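Local coordinates for protein acetate CoA-transferase subunit beta (Escherichia coli DH5[alpha], PDB 5DBN) that catalyses, as the beta subunit of a CoA-transferase, the transfer of CoA from acetyl-CoA to acetoacetate and other short-chain fatty acids in their degradation, at residues 150-155 / 200-205; 138-143 / 168-173; 11-16 / 34-39; 3-8 / 28-33; 92-97 / 131-136. One frame throughout, in Å; residues are numbered along the deposited sequence.

Interaction 1 (150-155 / 200-205); sequences ILRRCT and EARFEV
Ile150 O takes two backbone N-H groups at once, from Glu200 N at 3.1 Å and from Ala201 N at 3.2 Å. Glu200 N comes in almost in line with the carbonyl, while Ala201 N sits above the carbonyl plane, 37° out of it. This shared acceptor ties strand 150-151, at the edge of a small three-stranded mixed sheet, to the loop that runs from helix 192-197 into strand 204-205, the last strand of the main sheet of the Rossmann-like CoA-transferase fold. Further out the two arginines meet. The guanidinium of Arg152 lies on that of Arg202 in an offset stack, with centres 3.6 Å apart and planes 29° from parallel. The extended chains cross at a slant, and the overlap is offset toward the rims. Two like charges would be expected to repel here; Glu105, salt-bridged to Arg202 NH1, probably offsets part of that cost. Arg152 CG passes 3.3 Å from Glu200 O. On the other flank Leu151 and Glu200 run side by side, pointing the same way, with Leu151 CD2 3.5 Å from Glu200 OE1. Innermost is a small apolar touch: Ala201 CB packs against the Ile150 CG2 methyl at 3.7 Å.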
# COMPACT_ATOMS: atom_id res chain seq x y z
N ILE B 150 4.16 -4.08 37.85
CA ILE B 150 2.99 -4.88 37.52
C ILE B 150 1.82 -4.45 38.41
O ILE B 150 1.72 -4.87 39.56
CB ILE B 150 3.28 -6.39 37.70
CG1 ILE B 150 4.54 -6.76 36.90
CG2 ILE B 150 2.09 -7.21 37.23
CD1 ILE B 150 5.02 -8.18 37.11
N LEU B 151 0.95 -3.60 37.87
CA LEU B 151 -0.04 -2.87 38.67
C LEU B 151 -1.49 -3.27 38.40
O LEU B 151 -1.77 -4.08 37.53
CB LEU B 151 0.12 -1.37 38.41
CG LEU B 151 1.54 -0.82 38.55
CD1 LEU B 151 1.60 0.64 38.13
CD2 LEU B 151 2.05 -0.99 39.98
N ARG B 152 -2.41 -2.69 39.17
CA ARG B 152 -3.84 -2.85 38.92
C ARG B 152 -4.24 -2.07 37.68
O ARG B 152 -5.06 -2.51 36.88
CB ARG B 152 -4.66 -2.39 40.12
CG ARG B 152 -4.55 -3.30 41.33
CD ARG B 152 -5.40 -2.78 42.48
NE ARG B 152 -5.36 -3.69 43.62
CZ ARG B 152 -6.10 -3.54 44.72
NH1 ARG B 152 -6.93 -2.52 44.83
NH2 ARG B 152 -5.99 -4.42 45.71
N ARG B 153 -3.64 -0.89 37.53
CA ARG B 153 -3.90 -0.02 36.39
C ARG B 153 -2.66 0.82 36.13
O ARG B 153 -2.12 1.43 37.05
CB ARG B 153 -5.11 0.88 36.65
CG ARG B 153 -5.42 1.88 35.55
CD ARG B 153 -5.66 1.20 34.21
NE ARG B 153 -6.18 2.12 33.19
CZ ARG B 153 -5.44 2.89 32.40
NH1 ARG B 153 -4.11 2.87 32.49
NH2 ARG B 153 -6.03 3.68 31.52
N CYS B 154 -2.20 0.83 34.89
CA CYS B 154 -1.03 1.62 34.52
C CYS B 154 -1.28 3.09 34.85
O CYS B 154 -2.35 3.62 34.58
CB CYS B 154 -0.72 1.46 33.03
SG CYS B 154 -0.17 -0.20 32.56
N THR B 155 -0.28 3.74 35.43
CA THR B 155 -0.38 5.16 35.75
C THR B 155 0.32 5.98 34.67
O THR B 155 0.03 7.16 34.48
CB THR B 155 0.23 5.49 37.14
OG1 THR B 155 -0.03 6.86 37.47
CG2 THR B 155 1.73 5.24 37.15
N GLU B 200 1.29 -5.68 42.48
CA GLU B 200 0.04 -5.02 42.87
C GLU B 200 -1.14 -5.53 42.06
O GLU B 200 -2.29 -5.40 42.47
CB GLU B 200 0.14 -3.50 42.69
CG GLU B 200 0.98 -2.79 43.73
CD GLU B 200 0.92 -1.28 43.59
OE1 GLU B 200 0.02 -0.77 42.88
OE2 GLU B 200 1.77 -0.59 44.19
N ALA B 201 -0.85 -6.11 40.90
CA ALA B 201 -1.89 -6.66 40.04
C ALA B 201 -2.59 -7.84 40.71
O ALA B 201 -1.96 -8.64 41.40
CB ALA B 201 -1.30 -7.09 38.71
N ARG B 202 -3.90 -7.93 40.50
CA ARG B 202 -4.67 -9.09 40.96
C ARG B 202 -4.54 -10.22 39.95
O ARG B 202 -4.76 -10.02 38.75
CB ARG B 202 -6.15 -8.73 41.14
CG ARG B 202 -6.43 -7.53 42.01
CD ARG B 202 -7.93 -7.27 42.07
NE ARG B 202 -8.27 -6.03 42.77
CZ ARG B 202 -8.29 -4.83 42.20
NH1 ARG B 202 -7.97 -4.68 40.92
NH2 ARG B 202 -8.63 -3.77 42.92
N PHE B 203 -4.17 -11.41 40.43
CA PHE B 203 -4.01 -12.56 39.55
C PHE B 203 -4.35 -13.86 40.26
O PHE B 203 -4.17 -13.98 41.48
CB PHE B 203 -2.58 -12.62 39.00
CG PHE B 203 -1.53 -12.79 40.06
CD1 PHE B 203 -1.18 -14.05 40.51
CD2 PHE B 203 -0.88 -11.69 40.59
CE1 PHE B 203 -0.22 -14.22 41.49
CE2 PHE B 203 0.09 -11.85 41.56
CZ PHE B 203 0.42 -13.11 42.01
N GLU B 204 -4.83 -14.83 39.50
CA GLU B 204 -5.09 -16.17 40.02
C GLU B 204 -3.90 -17.06 39.72
O GLU B 204 -3.23 -16.90 38.70
CB GLU B 204 -6.37 -16.75 39.41
CG GLU B 204 -7.63 -15.99 39.78
CD GLU B 204 -8.90 -16.67 39.29
OE1 GLU B 204 -9.33 -17.66 39.92
OE2 GLU B 204 -9.45 -16.22 38.26
N VAL B 205 -3.63 -18.00 40.63
CA VAL B 205 -2.51 -18.91 40.49
C VAL B 205 -2.99 -20.22 39.88
O VAL B 205 -4.02 -20.76 40.29
CB VAL B 205 -1.83 -19.19 41.85
CG1 VAL B 205 -0.61 -20.07 41.67
CG2 VAL B 205 -1.44 -17.88 42.53

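Interaction 2 (138-143 / 168-173)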
# COMPACT_ATOMS: atom_id res chain seq x y z
N ALA B 138 9.02 -8.57 28.12
CA ALA B 138 10.21 -8.98 28.85
C ALA B 138 10.62 -7.81 29.73
O ALA B 138 11.04 -6.77 29.24
CB ALA B 138 11.32 -9.38 27.91
N MET B 139 10.51 -8.00 31.04
CA MET B 139 10.66 -6.90 31.97
C MET B 139 11.16 -7.34 33.35
O MET B 139 10.86 -8.44 33.79
CB MET B 139 9.29 -6.24 32.11
CG MET B 139 9.25 -4.85 32.67
SD MET B 139 7.54 -4.28 32.77
CE MET B 139 6.90 -5.31 34.09
N GLU B 140 11.92 -6.47 34.03
CA GLU B 140 12.26 -6.73 35.42
C GLU B 140 10.99 -6.57 36.24
O GLU B 140 10.10 -5.80 35.86
CB GLU B 140 13.37 -5.80 35.91
CG GLU B 140 14.71 -6.03 35.21
CD GLU B 140 15.80 -5.11 35.73
OE1 GLU B 140 15.55 -4.36 36.70
OE2 GLU B 140 16.92 -5.15 35.17
N HIS B 141 10.88 -7.28 37.35
CA HIS B 141 9.64 -7.26 38.12
C HIS B 141 9.37 -5.88 38.72
O HIS B 141 8.26 -5.37 38.64
CB HIS B 141 9.66 -8.32 39.22
CG HIS B 141 8.30 -8.78 39.63
ND1 HIS B 141 7.71 -9.91 39.12
CD2 HIS B 141 7.40 -8.24 40.49
CE1 HIS B 141 6.51 -10.07 39.66
NE2 HIS B 141 6.30 -9.06 40.49
N CYS B 142 10.41 -5.29 39.32
CA CYS B 142 10.29 -3.98 39.96
C CYS B 142 11.27 -2.98 39.34
O CYS B 142 12.28 -3.37 38.75
CB CYS B 142 10.53 -4.10 41.46
SG CYS B 142 9.37 -5.17 42.31
N ALA B 143 10.97 -1.70 39.50
CA ALA B 143 11.84 -0.65 38.98
C ALA B 143 13.09 -0.51 39.85
O ALA B 143 13.20 -1.15 40.89
CB ALA B 143 11.10 0.67 38.92
N VAL B 168 6.92 -11.83 31.20
CA VAL B 168 8.04 -12.61 31.72
C VAL B 168 9.01 -11.74 32.51
O VAL B 168 9.61 -10.81 31.98
CB VAL B 168 8.81 -13.31 30.58
CG1 VAL B 168 9.91 -14.21 31.14
CG2 VAL B 168 7.87 -14.12 29.71
N THR B 169 9.14 -12.06 33.80
CA THR B 169 10.10 -11.38 34.67
C THR B 169 11.10 -12.39 35.20
O THR B 169 10.98 -13.59 34.96
CB THR B 169 9.41 -10.67 35.85
OG1 THR B 169 8.98 -11.64 36.81
CG2 THR B 169 8.21 -9.87 35.37
N GLU B 170 12.10 -11.91 35.93
CA GLU B 170 13.10 -12.79 36.51
C GLU B 170 12.54 -13.51 37.73
O GLU B 170 13.21 -14.37 38.31
CB GLU B 170 14.37 -12.01 36.88
CG GLU B 170 14.31 -11.17 38.16
CD GLU B 170 13.47 -9.91 38.03
OE1 GLU B 170 12.87 -9.70 36.95
OE2 GLU B 170 13.42 -9.13 39.00
N LEU B 171 11.31 -13.18 38.11
CA LEU B 171 10.68 -13.80 39.27
C LEU B 171 9.55 -14.76 38.87
O LEU B 171 9.30 -15.75 39.56
CB LEU B 171 10.11 -12.72 40.20
CG LEU B 171 11.10 -11.94 41.09
CD1 LEU B 171 10.34 -10.94 41.95
CD2 LEU B 171 11.98 -12.84 41.94
N ALA B 172 8.87 -14.47 37.76
CA ALA B 172 7.68 -15.24 37.39
C ALA B 172 7.25 -15.06 35.94
O ALA B 172 7.70 -14.15 35.25
CB ALA B 172 6.53 -14.88 38.31
N VAL B 173 6.36 -15.95 35.49
CA VAL B 173 5.72 -15.83 34.18
C VAL B 173 4.20 -15.72 34.35
O VAL B 173 3.57 -16.58 34.95
CB VAL B 173 6.04 -17.04 33.27
CG1 VAL B 173 5.37 -16.89 31.92
CG2 VAL B 173 7.54 -17.20 33.11
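His141 and Thr169 form the tight centre of this contact, with His141 ND1 and Thr169 OG1 3.2 Å apart in a nearly straight hydrogen bond that lies in the ring plane. The same hydroxyl oxygen accepts from Leu171 N, an ST turn, and from Ala172 N, which extends it to an ST motif. Thr169 chi1 of 75° sets OG1 between the backbone N and the carbonyl carbon, where it can face both the turn and the imidazole. The far nitrogen of the ring, NE2, is bonded to Thr199, so the ring is pinned at both ends, and Leu171 CD1 covers one face in a CH-pi contact, 4.1 Å from the centroid. Nearer the start of both segments the backbones pair: Ala138 and Val168 form a parallel bridge, and Met139 N reaches Val168 O at 3.1 Å. Glu170, bent at chi2, turns its carboxylate back so that OE1, through its syn lone pair, accepts from His141 N at 3.2 Å. The looser side belongs to Glu140. There CB lies 4.1 Å from Glu170 OE1, and the extended chain carries its carboxylate off to a salt bridge with Lys144. The contact continues the pairing of strands 135-138 and 166-168 into the loops beyond them, with Ile7 of helix 3-12 against Ala138 and Glu170, and Ile150 of strand 150-151 against Met139, His141 and Thr169.

Interaction 3 (11-16 / 34-39)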
# COMPACT_ATOMS: atom_id res chain seq x y z
N VAL B 11 12.02 -16.38 27.55
CA VAL B 11 11.28 -15.93 26.38
C VAL B 11 11.69 -16.71 25.13
O VAL B 11 10.86 -17.06 24.30
CB VAL B 11 11.47 -14.41 26.13
CG1 VAL B 11 10.85 -13.99 24.81
CG2 VAL B 11 10.86 -13.60 27.27
N ALA B 12 12.99 -16.97 25.01
CA ALA B 12 13.52 -17.72 23.87
C ALA B 12 12.88 -19.10 23.78
O ALA B 12 12.64 -19.61 22.68
CB ALA B 12 15.03 -17.84 23.98
N GLN B 13 12.62 -19.71 24.93
CA GLN B 13 11.99 -21.03 24.98
C GLN B 13 10.52 -20.99 24.58
O GLN B 13 9.91 -22.02 24.31
CB GLN B 13 12.14 -21.63 26.38
CG GLN B 13 13.57 -22.03 26.72
CD GLN B 13 13.73 -22.50 28.16
OE1 GLN B 13 12.83 -22.35 28.98
NE2 GLN B 13 14.89 -23.08 28.47
N GLU B 14 9.95 -19.79 24.52
CA GLU B 14 8.53 -19.63 24.17
C GLU B 14 8.33 -19.67 22.66
O GLU B 14 7.28 -20.09 22.18
CB GLU B 14 7.99 -18.31 24.72
CG GLU B 14 6.48 -18.15 24.58
CD GLU B 14 5.69 -19.12 25.44
OE1 GLU B 14 6.28 -19.72 26.37
OE2 GLU B 14 4.48 -19.28 25.18
N LEU B 15 9.35 -19.24 21.92
CA LEU B 15 9.25 -19.15 20.48
C LEU B 15 9.23 -20.53 19.83
O LEU B 15 9.91 -21.45 20.29
CB LEU B 15 10.42 -18.34 19.92
CG LEU B 15 10.63 -16.95 20.54
CD1 LEU B 15 11.85 -16.28 19.94
CD2 LEU B 15 9.39 -16.09 20.36
N ARG B 16 8.44 -20.66 18.77
CA ARG B 16 8.35 -21.91 18.02
C ARG B 16 9.15 -21.85 16.72
O ARG B 16 9.37 -20.78 16.15
CB ARG B 16 6.89 -22.27 17.71
CG ARG B 16 6.10 -22.75 18.93
CD ARG B 16 4.67 -23.13 18.54
NE ARG B 16 3.91 -23.68 19.66
CZ ARG B 16 3.29 -22.96 20.59
NH1 ARG B 16 3.32 -21.64 20.57
NH2 ARG B 16 2.62 -23.58 21.56
N TYR B 34 19.67 -16.92 22.88
CA TYR B 34 19.29 -18.06 23.72
C TYR B 34 18.28 -18.98 23.04
O TYR B 34 17.55 -19.71 23.72
CB TYR B 34 18.72 -17.56 25.05
CG TYR B 34 19.73 -16.81 25.90
CD1 TYR B 34 20.65 -17.49 26.68
CD2 TYR B 34 19.76 -15.42 25.91
CE1 TYR B 34 21.57 -16.81 27.45
CE2 TYR B 34 20.67 -14.73 26.68
CZ TYR B 34 21.58 -15.43 27.44
OH TYR B 34 22.49 -14.75 28.21
N LEU B 35 18.23 -18.96 21.72
CA LEU B 35 17.33 -19.84 20.98
C LEU B 35 17.75 -21.29 21.17
O LEU B 35 18.90 -21.65 20.92
CB LEU B 35 17.32 -19.48 19.49
CG LEU B 35 16.85 -18.06 19.16
CD1 LEU B 35 17.07 -17.77 17.68
CD2 LEU B 35 15.39 -17.87 19.53
N PRO B 36 16.82 -22.15 21.64
CA PRO B 36 17.16 -23.57 21.79
C PRO B 36 17.52 -24.23 20.46
O PRO B 36 17.20 -23.70 19.40
CB PRO B 36 15.88 -24.19 22.36
CG PRO B 36 15.16 -23.06 23.00
CD PRO B 36 15.47 -21.86 22.16
N GLU B 37 18.17 -25.39 20.53
CA GLU B 37 18.57 -26.13 19.34
C GLU B 37 17.34 -26.62 18.58
O GLU B 37 16.38 -27.13 19.18
CB GLU B 37 19.46 -27.32 19.71
CG GLU B 37 20.75 -26.93 20.43
CD GLU B 37 21.72 -26.15 19.56
OE1 GLU B 37 22.70 -25.60 20.10
OE2 GLU B 37 21.50 -26.08 18.33
N GLY B 38 17.36 -26.46 17.26
CA GLY B 38 16.26 -26.89 16.42
C GLY B 38 15.23 -25.80 16.21
O GLY B 38 14.32 -25.94 15.40
N ILE B 39 15.37 -24.70 16.95
CA ILE B 39 14.48 -23.56 16.82
C ILE B 39 15.10 -22.52 15.90
O ILE B 39 16.12 -21.91 16.22
CB ILE B 39 14.18 -22.91 18.19
CG1 ILE B 39 13.65 -23.96 19.18
CG2 ILE B 39 13.19 -21.76 18.04
CD1 ILE B 39 12.35 -24.63 18.75
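The CB methyl of Ala12 lies over the Tyr34-Leu35 peptide: Tyr34 O is 3.1 Å from it and Tyr34 CB 3.9 Å. Two residues on from Tyr34, Pro36 CD lies 3.7 Å from Ala12 O, and its ring corner CG meets Gln13 CG at 4.2 Å, the two side chains crossing at about a right angle. One step deeper, Leu15 and Leu35 approach at a slant through single methyls, Leu15 CD1 to Leu35 CD2 at 3.9 Å. Ile39 touches through its CG2 methyl, which is anti to the backbone N and 4.0 Å from Leu15 O. Between Pro36 and Ile39 the chain makes a type II beta turn, closed by Ile39 N to Pro36 O at 3.2 Å, with Gly38 at the positive phi (91°) that such a turn favours. The turn thus brings Pro36 and Ile39 to the same partner segment. The contact joins the end of helix 3-12 to the loop between strands 20-23 and 42-45, and Val31 of that loop also packs on Ala12 and Leu15. The touching groups are mostly methyls and methylenes, set against backbone atoms, with no hydrogen bond between the two segments, which is consistent with a contact held mainly by shape and by burial of apolar carbon.

Interaction 4 (3-8 / 28-33); sequences AKQRIA and PTMVAN
Ala8 and Val31 bring the two backbones closest, their CA atoms 4.6 Å apart. The 3-8 segment is regular helix, with Ala8 N bonded to Lys4 O, whereas 28-33 winds more tightly: Val31 N returns to Pro28 O at 2.9 Å and Asn33 N to Met30 O, each three residues back, with a 3-10 segment at 32-33. Met30 is the side chain that reaches across to the helix. Its chain runs out straight through chi2 and then bends at chi3 (65°), which tucks the CE methyl against the helix, 3.4 Å from Gln5 CG and 4.0 Å from Lys4 CB. The Met30 and Gln5 chains cross at a slant, and the methyl meets the glutamine at its CG methylene. Nearer the root, Met30 CB sits on Ala8 CB at 3.8 Å, consistent with the close approach of the backbones at this small residue. Val31 reaches the same residue with both branches: CG2 lies 3.9 Å from Ala8 O and CG1 4.1 Å from Ala8 O. The Val31 side chain also meets Val11 and Ala12 further along the helix, and Leu23 of strand 20-23. The packing is thus helix against a short helical turn, both covering the same side of the parallel part of the main mixed sheet, as expected for the Rossmann-like alpha/beta fold of the CoA-transferase family.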
# COMPACT_ATOMS: atom_id res chain seq x y z
N ALA B 3 19.66 -11.42 35.57
CA ALA B 3 18.20 -11.39 35.55
C ALA B 3 17.69 -11.24 34.12
O ALA B 3 16.83 -12.01 33.68
CB ALA B 3 17.67 -10.26 36.41
N LYS B 4 18.21 -10.24 33.42
CA LYS B 4 17.85 -10.01 32.02
C LYS B 4 18.10 -11.26 31.18
O LYS B 4 17.34 -11.57 30.27
CB LYS B 4 18.65 -8.84 31.46
CG LYS B 4 18.41 -7.52 32.16
CD LYS B 4 19.19 -6.40 31.49
CE LYS B 4 19.12 -5.11 32.30
NZ LYS B 4 19.88 -4.01 31.65
N GLN B 5 19.17 -11.98 31.51
CA GLN B 5 19.54 -13.17 30.77
C GLN B 5 18.58 -14.33 31.05
O GLN B 5 18.24 -15.08 30.13
CB GLN B 5 20.98 -13.58 31.09
CG GLN B 5 22.02 -12.61 30.55
CD GLN B 5 23.44 -13.00 30.90
OE1 GLN B 5 23.67 -13.77 31.84
NE2 GLN B 5 24.40 -12.46 30.16
N ARG B 6 18.15 -14.48 32.30
CA ARG B 6 17.16 -15.51 32.60
C ARG B 6 15.84 -15.19 31.92
O ARG B 6 15.18 -16.08 31.37
CB ARG B 6 16.96 -15.69 34.12
CG ARG B 6 18.18 -16.22 34.86
CD ARG B 6 17.97 -16.27 36.38
NE ARG B 6 17.75 -14.98 37.03
CZ ARG B 6 18.72 -14.23 37.56
NH1 ARG B 6 19.98 -14.63 37.54
NH2 ARG B 6 18.41 -13.07 38.14
N ILE B 7 15.44 -13.92 31.95
CA ILE B 7 14.23 -13.48 31.26
C ILE B 7 14.34 -13.80 29.77
O ILE B 7 13.45 -14.44 29.20
CB ILE B 7 13.99 -11.97 31.46
CG1 ILE B 7 13.72 -11.68 32.93
CG2 ILE B 7 12.82 -11.49 30.60
CD1 ILE B 7 13.77 -10.21 33.29
N ALA B 8 15.42 -13.34 29.14
CA ALA B 8 15.65 -13.57 27.72
C ALA B 8 15.65 -15.06 27.40
O ALA B 8 15.09 -15.49 26.40
CB ALA B 8 16.96 -12.94 27.29
N PRO B 28 14.92 -7.30 24.91
CA PRO B 28 14.43 -8.33 23.99
C PRO B 28 15.45 -8.80 22.95
O PRO B 28 15.38 -9.96 22.53
CB PRO B 28 13.25 -7.64 23.29
CG PRO B 28 12.79 -6.62 24.27
CD PRO B 28 14.03 -6.12 24.93
N THR B 29 16.37 -7.93 22.54
CA THR B 29 17.38 -8.31 21.55
C THR B 29 18.22 -9.48 22.04
O THR B 29 18.76 -10.25 21.24
CB THR B 29 18.31 -7.13 21.21
OG1 THR B 29 19.02 -6.72 22.38
CG2 THR B 29 17.52 -5.96 20.65
N MET B 30 18.33 -9.62 23.36
CA MET B 30 19.10 -10.70 23.96
C MET B 30 18.46 -12.06 23.71
O MET B 30 19.13 -13.09 23.80
CB MET B 30 19.25 -10.47 25.47
CG MET B 30 20.17 -9.33 25.84
SD MET B 30 20.07 -8.87 27.58
CE MET B 30 20.70 -10.35 28.37
N VAL B 31 17.16 -12.07 23.43
CA VAL B 31 16.43 -13.31 23.21
C VAL B 31 17.03 -14.10 22.05
O VAL B 31 17.00 -15.33 22.04
CB VAL B 31 14.93 -13.04 22.92
CG1 VAL B 31 14.19 -14.33 22.57
CG2 VAL B 31 14.28 -12.37 24.12
N ALA B 32 17.61 -13.39 21.09
CA ALA B 32 18.20 -14.02 19.92
C ALA B 32 19.43 -14.85 20.30
O ALA B 32 19.88 -15.70 19.53
CB ALA B 32 18.58 -12.97 18.89
N ASN B 33 19.96 -14.61 21.50
CA ASN B 33 21.19 -15.27 21.94
C ASN B 33 20.93 -16.51 22.79
O ASN B 33 21.86 -17.07 23.36
CB ASN B 33 22.04 -14.28 22.75
CG ASN B 33 22.36 -13.02 21.98
OD1 ASN B 33 22.36 -13.01 20.75
ND2 ASN B 33 22.64 -11.94 22.70

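Interaction 5 (92-97 / 131-136); sequences HIDACV and GSRKVI. With PO4 (phosphate ion), chain L.
Cys96 and Val135, then Val97 and Ile136, pair as neighbouring parallel strands, with Cys96 N bonded to Lys134 O at 2.9 Å and Cys96 O taking Ile136 N at 2.8 Å. Strands 95-98 and 135-138 are adjacent in the main sheet of the Rossmann-like fold, and helix 125-131 in the connection leads into the second. One step earlier in the chain, Arg133 N reaches Ile93 O in an almost straight bond (177°), and Lys134 N adds a weak one to Asp94 O. Val97 and Ile136 share one face, where Val11 of helix 3-12 covers them; Cys96 and Val135 share the other, SG to Val135 CG2 at 4.1 Å. Cys96 SG, with chi1 68°, stands between the backbone N and the carbonyl carbon and lies beside Ser132, whose OG is bonded to Leu128 O. At the exposed end Asp94 and Arg133 run side by side, but OD1 is 4.1 Å from NH1 and well out of the guanidinium plane, so only charge acts between them; Asp94 OD2 instead accepts from Ile20 N. Ile93 has its side chain about 8 Å from that of Glu46, the predicted active-site residue. His92 NE2 bonds to the backbone of a neighbouring subunit, a different protein. The ring's other nitrogen, His92 ND1, donates in the ring plane to O3 of a phosphate, probably from the crystallisation liquor, at 3.1 Å.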
# COMPACT_ATOMS: atom_id res chain seq x y z
N HIS B 92 1.17 -10.79 10.52
CA HIS B 92 2.16 -11.65 9.90
C HIS B 92 3.38 -11.83 10.80
O HIS B 92 4.29 -12.60 10.49
CB HIS B 92 2.58 -11.08 8.54
CG HIS B 92 1.44 -10.92 7.58
ND1 HIS B 92 0.92 -11.98 6.87
CD2 HIS B 92 0.72 -9.83 7.23
CE1 HIS B 92 -0.07 -11.55 6.11
NE2 HIS B 92 -0.22 -10.25 6.31
N ILE B 93 3.38 -11.12 11.93
CA ILE B 93 4.37 -11.33 12.97
C ILE B 93 3.78 -12.30 13.99
O ILE B 93 2.81 -11.98 14.68
CB ILE B 93 4.76 -10.02 13.68
CG1 ILE B 93 5.27 -8.99 12.66
CG2 ILE B 93 5.82 -10.27 14.74
CD1 ILE B 93 6.52 -9.40 11.91
N ASP B 94 4.37 -13.49 14.07
CA ASP B 94 3.88 -14.52 14.98
C ASP B 94 4.07 -14.09 16.43
O ASP B 94 3.24 -14.40 17.29
CB ASP B 94 4.59 -15.85 14.71
CG ASP B 94 4.29 -16.41 13.33
OD1 ASP B 94 3.15 -16.86 13.10
OD2 ASP B 94 5.20 -16.40 12.47
N ALA B 95 5.16 -13.38 16.70
CA ALA B 95 5.46 -12.96 18.06
C ALA B 95 6.33 -11.71 18.09
O ALA B 95 7.27 -11.58 17.32
CB ALA B 95 6.15 -14.08 18.82
N CYS B 96 5.99 -10.78 18.98
CA CYS B 96 6.86 -9.64 19.26
C CYS B 96 7.25 -9.68 20.73
O CYS B 96 6.42 -9.98 21.60
CB CYS B 96 6.19 -8.31 18.93
SG CYS B 96 4.79 -7.87 19.98
N VAL B 97 8.52 -9.42 20.99
CA VAL B 97 9.04 -9.34 22.35
C VAL B 97 9.47 -7.90 22.60
O VAL B 97 10.38 -7.39 21.95
CB VAL B 97 10.23 -10.29 22.57
CG1 VAL B 97 10.63 -10.29 24.04
CG2 VAL B 97 9.87 -11.71 22.12
N GLY B 131 -0.80 -5.53 16.59
CA GLY B 131 -0.75 -6.37 15.40
C GLY B 131 -0.19 -7.77 15.59
O GLY B 131 -0.64 -8.71 14.94
N SER B 132 0.80 -7.91 16.46
CA SER B 132 1.47 -9.20 16.64
C SER B 132 0.51 -10.25 17.18
O SER B 132 -0.33 -9.96 18.03
CB SER B 132 2.67 -9.05 17.58
OG SER B 132 3.66 -8.22 17.01
N ARG B 133 0.65 -11.48 16.70
CA ARG B 133 -0.21 -12.57 17.16
C ARG B 133 0.03 -12.88 18.63
O ARG B 133 -0.90 -13.21 19.36
CB ARG B 133 -0.00 -13.83 16.33
CG ARG B 133 -0.59 -13.78 14.94
CD ARG B 133 -0.56 -15.17 14.32
NE ARG B 133 -1.08 -15.19 12.96
CZ ARG B 133 -1.23 -16.29 12.23
NH1 ARG B 133 -0.90 -17.48 12.74
NH2 ARG B 133 -1.71 -16.22 11.00
N LYS B 134 1.29 -12.78 19.05
CA LYS B 134 1.63 -12.95 20.46
C LYS B 134 2.50 -11.80 20.95
O LYS B 134 3.57 -11.55 20.41
CB LYS B 134 2.35 -14.28 20.69
CG LYS B 134 2.66 -14.54 22.16
CD LYS B 134 3.37 -15.87 22.37
CE LYS B 134 2.37 -16.98 22.63
NZ LYS B 134 3.06 -18.26 22.97
N VAL B 135 2.02 -11.13 21.99
CA VAL B 135 2.72 -10.00 22.58
C VAL B 135 3.40 -10.46 23.86
O VAL B 135 2.74 -10.70 24.87
CB VAL B 135 1.76 -8.83 22.87
CG1 VAL B 135 2.51 -7.65 23.49
CG2 VAL B 135 1.04 -8.40 21.60
N ILE B 136 4.72 -10.58 23.80
CA ILE B 136 5.50 -10.99 24.95
C ILE B 136 6.22 -9.78 25.53
O ILE B 136 6.93 -9.07 24.82
CB ILE B 136 6.54 -12.08 24.59
CG1 ILE B 136 5.83 -13.28 23.96
CG2 ILE B 136 7.31 -12.50 25.84
CD1 ILE B 136 6.76 -14.35 23.44
P PO4 L . 0.64 -15.93 6.88
O1 PO4 L . 0.91 -17.19 7.66
O2 PO4 L . 0.50 -16.26 5.41
O3 PO4 L . 1.78 -14.96 7.08
O4 PO4 L . -0.65 -15.31 7.38

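Overall arrangement
Interactions 2 and 5 are the buried ones, both in the main sheet, where backbone bonds set the register; they meet through Val97 with Ala138 and Ile136 with Val168. Interactions 3 and 4 share helix 3-12 and the loop after strand 20-23, alternate along the chain, and rely on apolar packing. Val11 and Ile7 carry that helix onto the sheet, touching interactions 5 and 2, and Glu14 adds a salt bridge to Lys134. Interaction 1 lies furthest out, about 18 Å from the chain's centre, and is the one with stacked arginines; Ile150 links it to interaction 2. Backbone bonds dominate in the sheet and apolar carbon around the helix; interaction 1 adds charged side chains to its backbone bonds.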